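Local coordinates for protein Rio2 kinase (Chaetomium thermophilum, PDB 4GYI) that binds ADP and magnesium as an atypical RIO-family protein kinase of pre-40S ribosome maturation, and probably phosphorylates serine or threonine with ATP, at residues 84-89 with 183-188; 109-114 with 123-128; 222-227 with 310-315; 263-268 with 302-307. All coordinates share one frame; numbering follows the deposited sequence.

In the fold
Contacts 1 and 2 both reach the five-stranded antiparallel sheet of the kinase domain. Contact 2 is the hairpin of strands 109-115 and 121-127 over the nucleotide; contact 1 packs helix 79-92, from the N-terminal winged-helix family region, on the turn between strands 180-184 and 187-191. Their centres lie 10 Å apart, and strands 121-127 and 187-191 are bonded neighbours. Contacts 3 and 4, centres 9 Å apart, share the small sheet of strands 226-227 and 263-264. In sequence, contact 2 falls between the segments of contact 1, and contact 4 between those of contact 3. One pair ties the N-terminal helical region to the nucleotide-binding sheet, the other ties residues 302-315 to the small sheet.

Contact 1 (84-89 with 183-188); sequences YLALHT and QSRHTI. With EDO (1,2-ethanediol), chain E.
Arg185 reaches across to helix 79-92 and hands its NH1 to Thr89 OG1, a 2.8 Å hydrogen bond with an N-H...O angle of 151° that lies close to the guanidinium plane. One face of the same guanidinium rests over Leu85, whose CB sits 3.7 Å from Arg185 NE. Arg185 NH1 also makes a weak 3.1 Å bond back to Ser184 OG, while Glu24 of helix 14-26 takes NE in a salt bridge. An alanine in place of Arg185 would probably leave Glu24 without its charged mate and take away both the cover over Leu85 and the donor to Thr89. Beside this polar grip lies an apolar pair, Ala86 CB and Thr187 CG2 at 3.6 Å; separately, Thr89 CG2 makes van der Waals contact with Ser184 OG. What positions Thr187 is its hydroxyl, set between the backbone N and carbonyl carbon (chi1 73°): Thr187 OG1 bonds to Ser184 O at 2.8 Å, on a lone pair in the carbonyl plane. Thr187 N shares that acceptor, and His90 also bonds the hydroxyl. His186 NE2 is held by Asp83 of the same helix 79-92. The frame beneath is a type II' turn from Ser184 to Thr187, closing a beta hairpin with a two-residue loop in the kinase sheet, against the N-terminal region characteristic of Rio2.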
loop_
_atom_site.group_PDB
_atom_site.type_symbol
_atom_site.label_atom_id
_atom_site.label_comp_id
_atom_site.label_asym_id
_atom_site.label_seq_id
_atom_site.Cartn_x
_atom_site.Cartn_y
_atom_site.Cartn_z
ATOM N N TYR A 84 9.104 -10.108 -7.441
ATOM C CA TYR A 84 9.397 -11.539 -7.309
ATOM C C TYR A 84 9.960 -11.864 -5.929
ATOM O O TYR A 84 9.526 -12.815 -5.288
ATOM C CB TYR A 84 10.376 -12.009 -8.387
ATOM C CG TYR A 84 9.725 -12.490 -9.667
ATOM C CD1 TYR A 84 10.129 -13.680 -10.271
ATOM C CD2 TYR A 84 8.721 -11.755 -10.279
ATOM C CE1 TYR A 84 9.553 -14.116 -11.453
ATOM C CE2 TYR A 84 8.133 -12.188 -11.456
ATOM C CZ TYR A 84 8.555 -13.365 -12.038
ATOM O OH TYR A 84 7.969 -13.786 -13.208
ATOM N N LEU A 85 10.916 -11.055 -5.473
ATOM C CA LEU A 85 11.496 -11.248 -4.148
ATOM C C LEU A 85 10.439 -11.153 -3.057
ATOM O O LEU A 85 10.443 -11.949 -2.129
ATOM C CB LEU A 85 12.610 -10.237 -3.886
ATOM C CG LEU A 85 13.915 -10.534 -4.610
ATOM C CD1 LEU A 85 14.860 -9.353 -4.510
ATOM C CD2 LEU A 85 14.562 -11.800 -4.041
ATOM N N ALA A 86 9.536 -10.180 -3.173
ATOM C CA ALA A 86 8.440 -10.059 -2.215
ATOM C C ALA A 86 7.562 -11.304 -2.213
ATOM O O ALA A 86 7.224 -11.818 -1.164
ATOM C CB ALA A 86 7.591 -8.818 -2.511
ATOM N N LEU A 87 7.170 -11.765 -3.397
ATOM C CA LEU A 87 6.318 -12.949 -3.511
ATOM C C LEU A 87 6.982 -14.185 -2.916
ATOM O O LEU A 87 6.339 -14.986 -2.244
ATOM C CB LEU A 87 5.959 -13.228 -4.968
ATOM C CG LEU A 87 4.758 -12.482 -5.544
ATOM C CD1 LEU A 87 4.668 -12.715 -7.043
ATOM C CD2 LEU A 87 3.484 -12.938 -4.846
ATOM N N HIS A 88 8.275 -14.328 -3.180
ATOM C CA HIS A 88 9.056 -15.449 -2.679
ATOM C C HIS A 88 9.025 -15.485 -1.152
ATOM O O HIS A 88 8.848 -16.540 -0.530
ATOM C CB HIS A 88 10.493 -15.314 -3.173
ATOM C CG HIS A 88 11.290 -16.568 -3.046
ATOM N ND1 HIS A 88 11.013 -17.701 -3.781
ATOM C CD2 HIS A 88 12.348 -16.874 -2.262
ATOM C CE1 HIS A 88 11.871 -18.650 -3.460
ATOM N NE2 HIS A 88 12.693 -18.174 -2.542
ATOM N N THR A 89 9.184 -14.314 -0.552
ATOM C CA THR A 89 9.134 -14.191 0.892
ATOM C C THR A 89 7.745 -14.568 1.408
ATOM O O THR A 89 7.627 -15.303 2.391
ATOM C CB THR A 89 9.519 -12.768 1.331
ATOM O OG1 THR A 89 10.883 -12.533 0.980
ATOM C CG2 THR A 89 9.354 -12.576 2.833
ATOM N N GLN A 183 3.765 -8.463 5.676
ATOM C CA GLN A 183 4.301 -7.336 4.924
ATOM C C GLN A 183 5.704 -7.677 4.464
ATOM O O GLN A 183 6.519 -8.139 5.256
ATOM C CB GLN A 183 4.297 -6.066 5.794
ATOM C CG GLN A 183 4.748 -4.800 5.072
ATOM C CD GLN A 183 6.257 -4.624 5.069
ATOM O OE1 GLN A 183 6.913 -4.805 6.091
ATOM N NE2 GLN A 183 6.814 -4.286 3.910
ATOM N N SER A 184 5.998 -7.474 3.189
ATOM C CA SER A 184 7.372 -7.658 2.738
ATOM C C SER A 184 7.748 -6.607 1.714
ATOM O O SER A 184 7.059 -6.445 0.713
ATOM C CB SER A 184 7.584 -9.054 2.162
ATOM O OG SER A 184 8.914 -9.200 1.673
ATOM N N ARG A 185 8.833 -5.880 1.974
ATOM C CA ARG A 185 9.293 -4.851 1.048
ATOM C C ARG A 185 8.168 -3.841 0.728
ATOM O O ARG A 185 7.629 -3.195 1.633
ATOM C CB ARG A 185 9.873 -5.502 -0.215
ATOM C CG ARG A 185 11.081 -6.364 0.077
ATOM C CD ARG A 185 11.307 -7.379 -1.024
ATOM N NE ARG A 185 12.542 -8.148 -0.859
ATOM C CZ ARG A 185 12.610 -9.349 -0.284
ATOM N NH1 ARG A 185 11.522 -9.927 0.211
ATOM N NH2 ARG A 185 13.764 -9.963 -0.200
ATOM N N HIS A 186 7.787 -3.742 -0.543
ATOM C CA HIS A 186 6.735 -2.808 -0.961
ATOM C C HIS A 186 5.325 -3.423 -0.979
ATOM O O HIS A 186 4.411 -2.887 -1.621
ATOM C CB HIS A 186 7.051 -2.227 -2.345
ATOM C CG HIS A 186 7.209 -3.258 -3.430
ATOM N ND1 HIS A 186 7.843 -4.468 -3.232
ATOM C CD2 HIS A 186 6.842 -3.241 -4.733
ATOM C CE1 HIS A 186 7.858 -5.152 -4.363
ATOM N NE2 HIS A 186 7.247 -4.436 -5.288
ATOM N N THR A 187 5.138 -4.543 -0.292
ATOM C CA THR A 187 3.888 -5.280 -0.458
ATOM C C THR A 187 3.188 -5.551 0.855
ATOM O O THR A 187 3.826 -5.628 1.904
ATOM C CB THR A 187 4.099 -6.624 -1.212
ATOM O OG1 THR A 187 4.761 -7.568 -0.355
ATOM C CG2 THR A 187 4.932 -6.406 -2.446
ATOM N N ILE A 188 1.870 -5.694 0.801
ATOM C CA ILE A 188 1.137 -6.097 1.984
ATOM C C ILE A 188 0.182 -7.185 1.589
ATOM O O ILE A 188 -0.422 -7.100 0.523
ATOM C CB ILE A 188 0.301 -4.950 2.568
ATOM C CG1 ILE A 188 1.210 -3.838 3.099
ATOM C CG2 ILE A 188 -0.612 -5.468 3.698
ATOM C CD1 ILE A 188 0.440 -2.668 3.686
HETATM C C1 EDO E . 11.793 -5.790 3.628
HETATM O O1 EDO E . 12.145 -4.401 3.491
HETATM C C2 EDO E . 10.662 -5.955 4.637
HETATM O O2 EDO E . 9.875 -4.756 4.707
#

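Contact 2 (109-114 with 123-128); sequences SDIMIV and VLKIHR. With ADP (adenosine-5'-diphosphate), chain B; EDO (1,2-ethanediol), chain D.
This antiparallel beta hairpin forms part of the roof of the ADP pocket in the N-lobe sheet of the RIO kinase domain. Asp110-Ile126 and Met112-Leu124 are its hydrogen-bonded pairs, each joined by two backbone N-H...O bonds. Ser109, Ile111, Val123 and Lys125 face the nucleotide: Ile111 CG1 comes to 3.7 Å from ADP O4', and Val123 CG2 to 3.9 Å from ADP C6 of the adenine. Fully extended, with chi1 at -179°, Lys125 carries NZ to ADP O2A at 2.7 Å; Glu163 and the phosphoaspartate at position 258 also bind NZ. On the other side Met112 and Leu124 run alongside each other, CE to CD2 3.6 Å, and helix 79-92 covers Leu124. Arg128 closes the open end of the hairpin in a salt bridge with Asp110 and also, more strongly, salt-bridges Asp83 through NH2. Arg128 NE lies 2.9 Å from Asp110 OD2, within its own guanidinium plane but approaching from above the carboxylate, the two planes 73° apart.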
loop_
_atom_site.group_PDB
_atom_site.type_symbol
_atom_site.label_atom_id
_atom_site.label_comp_id
_atom_site.label_asym_id
_atom_site.label_seq_id
_atom_site.Cartn_x
_atom_site.Cartn_y
_atom_site.Cartn_z
ATOM N N SER A 109 -0.875 1.924 -6.841
ATOM C CA SER A 109 -0.620 0.571 -6.353
ATOM C C SER A 109 -1.253 -0.475 -7.255
ATOM O O SER A 109 -2.147 -0.164 -8.029
ATOM C CB SER A 109 -1.155 0.410 -4.925
ATOM O OG SER A 109 -2.564 0.246 -4.952
ATOM N N ASP A 110 -0.777 -1.714 -7.164
ATOM C CA ASP A 110 -1.427 -2.832 -7.843
ATOM C C ASP A 110 -2.115 -3.743 -6.817
ATOM O O ASP A 110 -1.551 -4.055 -5.774
ATOM C CB ASP A 110 -0.413 -3.646 -8.655
ATOM C CG ASP A 110 0.086 -2.902 -9.893
ATOM O OD1 ASP A 110 -0.671 -2.065 -10.433
ATOM O OD2 ASP A 110 1.237 -3.154 -10.323
ATOM N N ILE A 111 -3.340 -4.154 -7.108
ATOM C CA ILE A 111 -4.090 -5.005 -6.200
ATOM C C ILE A 111 -4.230 -6.378 -6.845
ATOM O O ILE A 111 -4.744 -6.496 -7.950
ATOM C CB ILE A 111 -5.486 -4.426 -5.915
ATOM C CG1 ILE A 111 -5.381 -2.977 -5.446
ATOM C CG2 ILE A 111 -6.223 -5.273 -4.889
ATOM C CD1 ILE A 111 -4.734 -2.817 -4.084
ATOM N N MET A 112 -3.754 -7.410 -6.157
ATOM C CA MET A 112 -3.825 -8.778 -6.665
ATOM C C MET A 112 -4.622 -9.600 -5.683
ATOM O O MET A 112 -4.635 -9.311 -4.501
ATOM C CB MET A 112 -2.419 -9.389 -6.769
ATOM C CG MET A 112 -1.512 -8.723 -7.801
ATOM S SD MET A 112 -0.640 -9.931 -8.805
ATOM C CE MET A 112 0.718 -10.358 -7.726
ATOM N N ILE A 113 -5.279 -10.640 -6.161
ATOM C CA ILE A 113 -5.901 -11.570 -5.245
ATOM C C ILE A 113 -4.964 -12.725 -5.148
ATOM O O ILE A 113 -4.459 -13.192 -6.163
ATOM C CB ILE A 113 -7.257 -12.042 -5.748
ATOM C CG1 ILE A 113 -8.225 -10.861 -5.783
ATOM C CG2 ILE A 113 -7.827 -13.090 -4.817
ATOM C CD1 ILE A 113 -8.204 -10.085 -7.072
ATOM N N VAL A 114 -4.681 -13.159 -3.926
ATOM C CA VAL A 114 -3.891 -14.358 -3.751
ATOM C C VAL A 114 -4.657 -15.358 -2.900
ATOM O O VAL A 114 -5.676 -15.016 -2.288
ATOM C CB VAL A 114 -2.559 -14.046 -3.093
ATOM C CG1 VAL A 114 -1.816 -13.019 -3.910
ATOM C CG2 VAL A 114 -2.798 -13.549 -1.695
ATOM N N VAL A 123 -5.859 -10.424 -0.164
ATOM C CA VAL A 123 -5.401 -9.393 -1.088
ATOM C C VAL A 123 -3.916 -9.126 -0.933
ATOM O O VAL A 123 -3.407 -9.039 0.178
ATOM C CB VAL A 123 -6.186 -8.072 -0.881
ATOM C CG1 VAL A 123 -5.446 -6.875 -1.474
ATOM C CG2 VAL A 123 -7.571 -8.194 -1.481
ATOM N N LEU A 124 -3.218 -9.034 -2.059
ATOM C CA LEU A 124 -1.841 -8.589 -2.056
ATOM C C LEU A 124 -1.804 -7.177 -2.639
ATOM O O LEU A 124 -2.236 -6.953 -3.767
ATOM C CB LEU A 124 -0.974 -9.521 -2.898
ATOM C CG LEU A 124 0.473 -9.056 -3.101
ATOM C CD1 LEU A 124 1.253 -9.159 -1.799
ATOM C CD2 LEU A 124 1.150 -9.861 -4.184
ATOM N N LYS A 125 -1.323 -6.217 -1.866
ATOM C CA LYS A 125 -1.218 -4.851 -2.378
ATOM C C LYS A 125 0.248 -4.559 -2.652
ATOM O O LYS A 125 1.097 -4.827 -1.809
ATOM C CB LYS A 125 -1.777 -3.836 -1.380
ATOM C CG LYS A 125 -1.723 -2.356 -1.865
ATOM C CD LYS A 125 -2.390 -1.450 -0.841
ATOM C CE LYS A 125 -2.307 0.043 -1.221
ATOM N NZ LYS A 125 -3.232 0.860 -0.369
ATOM N N ILE A 126 0.537 -4.042 -3.842
ATOM C CA ILE A 126 1.900 -3.718 -4.234
ATOM C C ILE A 126 2.005 -2.218 -4.462
ATOM O O ILE A 126 1.333 -1.686 -5.325
ATOM C CB ILE A 126 2.273 -4.445 -5.546
ATOM C CG1 ILE A 126 2.080 -5.968 -5.367
ATOM C CG2 ILE A 126 3.720 -4.123 -5.943
ATOM C CD1 ILE A 126 2.373 -6.791 -6.634
ATOM N N HIS A 127 2.829 -1.529 -3.685
ATOM C CA HIS A 127 2.932 -0.088 -3.822
ATOM C C HIS A 127 3.795 0.307 -5.013
ATOM O O HIS A 127 4.852 -0.293 -5.261
ATOM C CB HIS A 127 3.450 0.552 -2.534
ATOM C CG HIS A 127 2.450 0.565 -1.419
ATOM N ND1 HIS A 127 1.540 1.589 -1.247
ATOM C CD2 HIS A 127 2.209 -0.322 -0.422
ATOM C CE1 HIS A 127 0.793 1.343 -0.185
ATOM N NE2 HIS A 127 1.178 0.188 0.334
ATOM N N ARG A 128 3.315 1.318 -5.739
ATOM C CA ARG A 128 3.890 1.767 -6.999
ATOM C C ARG A 128 4.154 3.276 -7.058
ATOM O O ARG A 128 3.802 3.924 -8.041
ATOM C CB ARG A 128 2.926 1.403 -8.137
ATOM C CG ARG A 128 2.741 -0.106 -8.294
ATOM C CD ARG A 128 4.023 -0.807 -8.760
ATOM N NE ARG A 128 3.740 -2.187 -9.169
ATOM C CZ ARG A 128 4.621 -3.185 -9.161
ATOM N NH1 ARG A 128 5.875 -2.977 -8.764
ATOM N NH2 ARG A 128 4.240 -4.397 -9.553
HETATM P PB ADP B . -4.723 2.422 -3.997
HETATM O O1B ADP B . -4.037 2.106 -5.304
HETATM O O2B ADP B . -5.880 3.390 -4.016
HETATM O O3B ADP B . -3.568 2.792 -2.963
HETATM P PA ADP B . -6.364 0.794 -2.266
HETATM O O1A ADP B . -7.195 2.045 -2.177
HETATM O O2A ADP B . -5.779 0.232 -0.976
HETATM O O3A ADP B . -5.197 1.000 -3.359
HETATM O "O5'" ADP B . -7.238 -0.299 -3.038
HETATM C "C5'" ADP B . -7.743 -0.003 -4.348
HETATM C "C4'" ADP B . -9.033 -0.785 -4.590
HETATM O "O4'" ADP B . -8.813 -2.192 -4.386
HETATM C "C3'" ADP B . -10.177 -0.430 -3.640
HETATM O "O3'" ADP B . -10.959 0.688 -4.074
HETATM C "C2'" ADP B . -10.994 -1.703 -3.597
HETATM O "O2'" ADP B . -11.765 -1.838 -4.797
HETATM C "C1'" ADP B . -9.940 -2.775 -3.721
HETATM N N9 ADP B . -9.432 -3.265 -2.424
HETATM C C8 ADP B . -8.272 -2.897 -1.848
HETATM N N7 ADP B . -8.065 -3.566 -0.683
HETATM C C5 ADP B . -9.122 -4.391 -0.534
HETATM C C6 ADP B . -9.548 -5.391 0.461
HETATM N N6 ADP B . -8.781 -5.640 1.542
HETATM N N1 ADP B . -10.712 -6.037 0.247
HETATM C C2 ADP B . -11.484 -5.808 -0.839
HETATM N N3 ADP B . -11.157 -4.919 -1.786
HETATM C C4 ADP B . -10.014 -4.193 -1.681
HETATM C C1 EDO D . 8.386 1.240 -7.309
HETATM O O1 EDO D . 7.306 1.985 -6.739
HETATM C C2 EDO D . 7.888 -0.154 -7.653
HETATM O O2 EDO D . 7.222 -0.672 -6.515
#

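Contact 3 (222-227 with 310-315); sequences AKHGLI and DGAKRL
With CG anti to its carbonyl carbon (chi1 -72°), His224 swings its imidazole toward Lys313, and a chi2 of -99° turns ND1 to the carbonyl there. His224 ND1 donates to Lys313 O at 2.8 Å on a lone pair in the carbonyl plane, although the oxygen stands 30° out of the ring plane. Ala312 CB covers one face of the ring, while Leu315 CG packs 3.8 Å from His224 CB. The backbone adds a second clasp, Leu315 N to His224 O, also 2.8 Å. A leucine in place of His224 would probably leave Lys313 O without its imidazole donor and Phe175 without its edge-to-face ring partner. Next to it Lys223, bent at chi3, lays its CG 3.7 Å from Ala312 CB and brings NZ to Asp310 OD2 at 3.3 Å, a salt bridge whose hydrogen bond is weak. Gly225, at positive phi, is the C-prime residue of a Schellman motif that ends helix 207-223. Leu226 CD1 then meets Leu315 CB at 3.6 Å, and both leucines lean on Leu170 of helix 149-172. The loop thus seals the step from helix 207-223 into strand 226-227, which pairs with strand 263-264.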
loop_
_atom_site.group_PDB
_atom_site.type_symbol
_atom_site.label_atom_id
_atom_site.label_comp_id
_atom_site.label_asym_id
_atom_site.label_seq_id
_atom_site.Cartn_x
_atom_site.Cartn_y
_atom_site.Cartn_z
ATOM N N ALA A 222 -9.840 10.800 14.566
ATOM C CA ALA A 222 -9.205 12.004 15.112
ATOM C C ALA A 222 -8.999 11.891 16.622
ATOM O O ALA A 222 -7.974 12.320 17.146
ATOM C CB ALA A 222 -10.024 13.236 14.776
ATOM N N LYS A 223 -9.977 11.301 17.306
ATOM C CA LYS A 223 -9.864 11.027 18.734
ATOM C C LYS A 223 -8.676 10.115 19.045
ATOM O O LYS A 223 -8.122 10.172 20.139
ATOM C CB LYS A 223 -11.175 10.455 19.290
ATOM C CG LYS A 223 -11.020 9.226 20.178
ATOM C CD LYS A 223 -12.223 9.040 21.075
ATOM C CE LYS A 223 -12.318 10.182 22.075
ATOM N NZ LYS A 223 -13.611 10.195 22.815
ATOM N N HIS A 224 -8.266 9.301 18.075
ATOM C CA HIS A 224 -7.082 8.451 18.245
ATOM C C HIS A 224 -5.825 9.041 17.600
ATOM O O HIS A 224 -4.834 8.341 17.407
ATOM C CB HIS A 224 -7.333 7.023 17.745
ATOM C CG HIS A 224 -8.243 6.228 18.629
ATOM N ND1 HIS A 224 -7.774 5.314 19.549
ATOM C CD2 HIS A 224 -9.592 6.230 18.756
ATOM C CE1 HIS A 224 -8.795 4.780 20.195
ATOM N NE2 HIS A 224 -9.910 5.318 19.732
ATOM N N GLY A 225 -5.866 10.334 17.282
ATOM C CA GLY A 225 -4.687 11.029 16.783
ATOM C C GLY A 225 -4.449 10.972 15.278
ATOM O O GLY A 225 -3.402 11.400 14.791
ATOM N N LEU A 226 -5.423 10.473 14.529
ATOM C CA LEU A 226 -5.223 10.254 13.098
ATOM C C LEU A 226 -6.166 11.024 12.172
ATOM O O LEU A 226 -7.328 11.307 12.513
ATOM C CB LEU A 226 -5.327 8.771 12.777
ATOM C CG LEU A 226 -4.194 7.918 13.340
ATOM C CD1 LEU A 226 -4.530 6.459 13.177
ATOM C CD2 LEU A 226 -2.885 8.253 12.638
ATOM N N ILE A 227 -5.634 11.350 10.995
ATOM C CA ILE A 227 -6.408 11.872 9.890
ATOM C C ILE A 227 -6.057 11.019 8.678
ATOM O O ILE A 227 -4.876 10.866 8.333
ATOM C CB ILE A 227 -6.016 13.308 9.594
ATOM C CG1 ILE A 227 -6.428 14.217 10.749
ATOM C CG2 ILE A 227 -6.629 13.776 8.284
ATOM C CD1 ILE A 227 -5.810 15.573 10.651
ATOM N N ASP A 310 -10.569 10.501 27.193
ATOM C CA ASP A 310 -11.073 9.204 27.669
ATOM C C ASP A 310 -10.009 8.120 27.493
ATOM O O ASP A 310 -8.824 8.371 27.696
ATOM C CB ASP A 310 -12.385 8.811 26.977
ATOM C CG ASP A 310 -13.328 9.993 26.794
ATOM O OD1 ASP A 310 -13.107 11.043 27.444
ATOM O OD2 ASP A 310 -14.289 9.869 26.003
ATOM N N GLY A 311 -10.420 6.919 27.106
ATOM C CA GLY A 311 -9.467 5.829 26.964
ATOM C C GLY A 311 -8.545 5.951 25.763
ATOM O O GLY A 311 -7.580 5.192 25.643
ATOM N N ALA A 312 -8.830 6.931 24.902
ATOM C CA ALA A 312 -8.265 7.015 23.546
ATOM C C ALA A 312 -6.758 6.838 23.408
ATOM O O ALA A 312 -5.973 7.735 23.713
ATOM C CB ALA A 312 -8.705 8.302 22.859
ATOM N N LYS A 313 -6.374 5.667 22.924
ATOM C CA LYS A 313 -4.985 5.378 22.631
ATOM C C LYS A 313 -4.551 6.163 21.392
ATOM O O LYS A 313 -5.268 6.204 20.394
ATOM C CB LYS A 313 -4.812 3.878 22.397
ATOM C CG LYS A 313 -3.371 3.432 22.377
ATOM C CD LYS A 313 -3.222 1.959 22.038
ATOM C CE LYS A 313 -1.767 1.512 22.200
ATOM N NZ LYS A 313 -0.791 2.523 21.674
ATOM N N ARG A 314 -3.383 6.794 21.458
ATOM C CA ARG A 314 -2.872 7.576 20.335
ATOM C C ARG A 314 -2.251 6.648 19.308
ATOM O O ARG A 314 -1.132 6.167 19.499
ATOM C CB ARG A 314 -1.813 8.572 20.815
ATOM C CG ARG A 314 -2.320 9.643 21.761
ATOM C CD ARG A 314 -3.035 10.762 21.013
ATOM N NE ARG A 314 -2.169 11.409 20.026
ATOM C CZ ARG A 314 -1.535 12.565 20.212
ATOM N NH1 ARG A 314 -1.666 13.232 21.356
ATOM N NH2 ARG A 314 -0.772 13.062 19.243
ATOM N N LEU A 315 -2.968 6.403 18.214
ATOM C CA LEU A 315 -2.509 5.455 17.199
ATOM C C LEU A 315 -1.429 6.040 16.307
ATOM O O LEU A 315 -0.741 5.307 15.594
ATOM C CB LEU A 315 -3.680 4.976 16.346
ATOM C CG LEU A 315 -4.762 4.304 17.190
ATOM C CD1 LEU A 315 -5.763 3.555 16.328
ATOM C CD2 LEU A 315 -4.084 3.365 18.164
#

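Contact 4 (263-268 with 302-307); sequences VSMDHP and DAKKTV
Ala303 O is gripped twice by Thr306: its backbone N donates at 2.9 Å and its hydroxyl OG1 at 3.1 Å, from the same face of the carbonyl plane, with OG1 44° out of that plane. This holds the turn around residues 303-306, and Met265 packs against its Ala303 and Lys304. Bent at chi2 and chi3 (-79° and -64°), Met265 lays its CE methyl on the backbone, 3.6 Å from Lys304 CA, with Ala303 CB at 4.1 Å and Val307 CG1 a little farther off. Lys304 stretches out along the surface, its NZ 4.1 Å from Asp266 OD1, too far for a salt bridge; the stronger partner of the Asp266 carboxylate is Arg314. The backbone at Asp266 is held by an ST turn, Asp266 N donating to Ser264 OG at 2.8 Å. Behind the methionine lie Ala222 of helix 207-223 and Ile227 of strand 226-227, so Met265 wedges between that helix's end and helix 300-304, just beyond strand 263-264.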
loop_
_atom_site.group_PDB
_atom_site.type_symbol
_atom_site.label_atom_id
_atom_site.label_comp_id
_atom_site.label_asym_id
_atom_site.label_seq_id
_atom_site.Cartn_x
_atom_site.Cartn_y
_atom_site.Cartn_z
ATOM N N VAL A 263 -2.018 10.920 8.430
ATOM C CA VAL A 263 -1.213 11.881 9.165
ATOM C C VAL A 263 -1.761 12.057 10.569
ATOM O O VAL A 263 -2.949 11.822 10.826
ATOM C CB VAL A 263 -1.139 13.250 8.463
ATOM C CG1 VAL A 263 -0.709 13.081 7.028
ATOM C CG2 VAL A 263 -2.473 13.956 8.521
ATOM N N SER A 264 -0.881 12.462 11.477
ATOM C CA SER A 264 -1.275 12.702 12.852
ATOM C C SER A 264 -2.095 13.973 12.977
ATOM O O SER A 264 -1.908 14.915 12.209
ATOM C CB SER A 264 -0.033 12.815 13.729
ATOM O OG SER A 264 -0.312 13.598 14.858
ATOM N N MET A 265 -2.982 14.024 13.966
ATOM C CA MET A 265 -3.727 15.254 14.231
ATOM C C MET A 265 -2.792 16.394 14.632
ATOM O O MET A 265 -3.203 17.551 14.681
ATOM C CB MET A 265 -4.791 15.045 15.317
ATOM C CG MET A 265 -6.018 14.289 14.861
ATOM S SD MET A 265 -7.204 15.281 13.922
ATOM C CE MET A 265 -7.670 16.472 15.200
ATOM N N ASP A 266 -1.538 16.060 14.923
ATOM C CA ASP A 266 -0.526 17.057 15.276
ATOM C C ASP A 266 0.256 17.566 14.066
ATOM O O ASP A 266 1.218 18.310 14.229
ATOM C CB ASP A 266 0.470 16.473 16.285
ATOM C CG ASP A 266 -0.105 16.372 17.681
ATOM O OD1 ASP A 266 -0.897 17.257 18.068
ATOM O OD2 ASP A 266 0.242 15.406 18.391
ATOM N N HIS A 267 -0.133 17.146 12.862
ATOM C CA HIS A 267 0.589 17.542 11.658
ATOM C C HIS A 267 0.377 19.023 11.442
ATOM O O HIS A 267 -0.720 19.518 11.679
ATOM C CB HIS A 267 0.074 16.767 10.457
ATOM C CG HIS A 267 0.878 16.971 9.210
ATOM N ND1 HIS A 267 0.875 18.159 8.512
ATOM C CD2 HIS A 267 1.680 16.128 8.516
ATOM C CE1 HIS A 267 1.670 18.052 7.462
ATOM N NE2 HIS A 267 2.164 16.828 7.437
ATOM N N PRO A 268 1.431 19.743 11.014
ATOM C CA PRO A 268 1.336 21.194 10.815
ATOM C C PRO A 268 0.157 21.575 9.921
ATOM O O PRO A 268 -0.462 22.615 10.128
ATOM C CB PRO A 268 2.659 21.533 10.123
ATOM C CG PRO A 268 3.606 20.511 10.619
ATOM C CD PRO A 268 2.802 19.246 10.789
ATOM N N ASP A 302 -12.877 21.661 16.860
ATOM C CA ASP A 302 -13.674 20.784 17.711
ATOM C C ASP A 302 -12.928 19.474 17.903
ATOM O O ASP A 302 -12.607 19.096 19.023
ATOM C CB ASP A 302 -15.033 20.466 17.081
ATOM C CG ASP A 302 -15.822 21.702 16.717
ATOM O OD1 ASP A 302 -16.624 21.614 15.754
ATOM O OD2 ASP A 302 -15.646 22.746 17.390
ATOM N N ALA A 303 -12.667 18.786 16.791
ATOM C CA ALA A 303 -12.026 17.469 16.810
ATOM C C ALA A 303 -10.732 17.412 17.639
ATOM O O ALA A 303 -10.538 16.478 18.418
ATOM C CB ALA A 303 -11.767 16.977 15.380
ATOM N N LYS A 304 -9.859 18.408 17.479
ATOM C CA LYS A 304 -8.569 18.377 18.158
ATOM C C LYS A 304 -8.685 18.350 19.683
ATOM O O LYS A 304 -7.814 17.817 20.362
ATOM C CB LYS A 304 -7.660 19.530 17.715
ATOM C CG LYS A 304 -6.204 19.288 18.102
ATOM C CD LYS A 304 -5.249 20.347 17.585
ATOM C CE LYS A 304 -3.811 19.856 17.727
ATOM N NZ LYS A 304 -2.810 20.825 17.207
ATOM N N LYS A 305 -9.763 18.916 20.218
ATOM C CA LYS A 305 -9.981 18.916 21.665
ATOM C C LYS A 305 -10.179 17.498 22.212
ATOM O O LYS A 305 -10.028 17.255 23.412
ATOM C CB LYS A 305 -11.191 19.788 22.032
ATOM C CG LYS A 305 -11.046 21.271 21.701
ATOM C CD LYS A 305 -9.938 21.941 22.513
ATOM C CE LYS A 305 -10.254 21.953 24.009
ATOM N NZ LYS A 305 -9.250 22.723 24.815
ATOM N N THR A 306 -10.500 16.564 21.319
ATOM C CA THR A 306 -10.926 15.226 21.708
ATOM C C THR A 306 -9.791 14.195 21.718
ATOM O O THR A 306 -9.984 13.047 22.123
ATOM C CB THR A 306 -12.054 14.751 20.780
ATOM O OG1 THR A 306 -12.874 15.874 20.440
ATOM C CG2 THR A 306 -12.909 13.692 21.459
ATOM N N VAL A 307 -8.607 14.597 21.279
ATOM C CA VAL A 307 -7.480 13.674 21.247
ATOM C C VAL A 307 -6.556 13.888 22.441
ATOM O O VAL A 307 -6.251 15.029 22.800
ATOM C CB VAL A 307 -6.704 13.790 19.906
ATOM C CG1 VAL A 307 -6.934 15.130 19.277
ATOM C CG2 VAL A 307 -5.212 13.536 20.089
#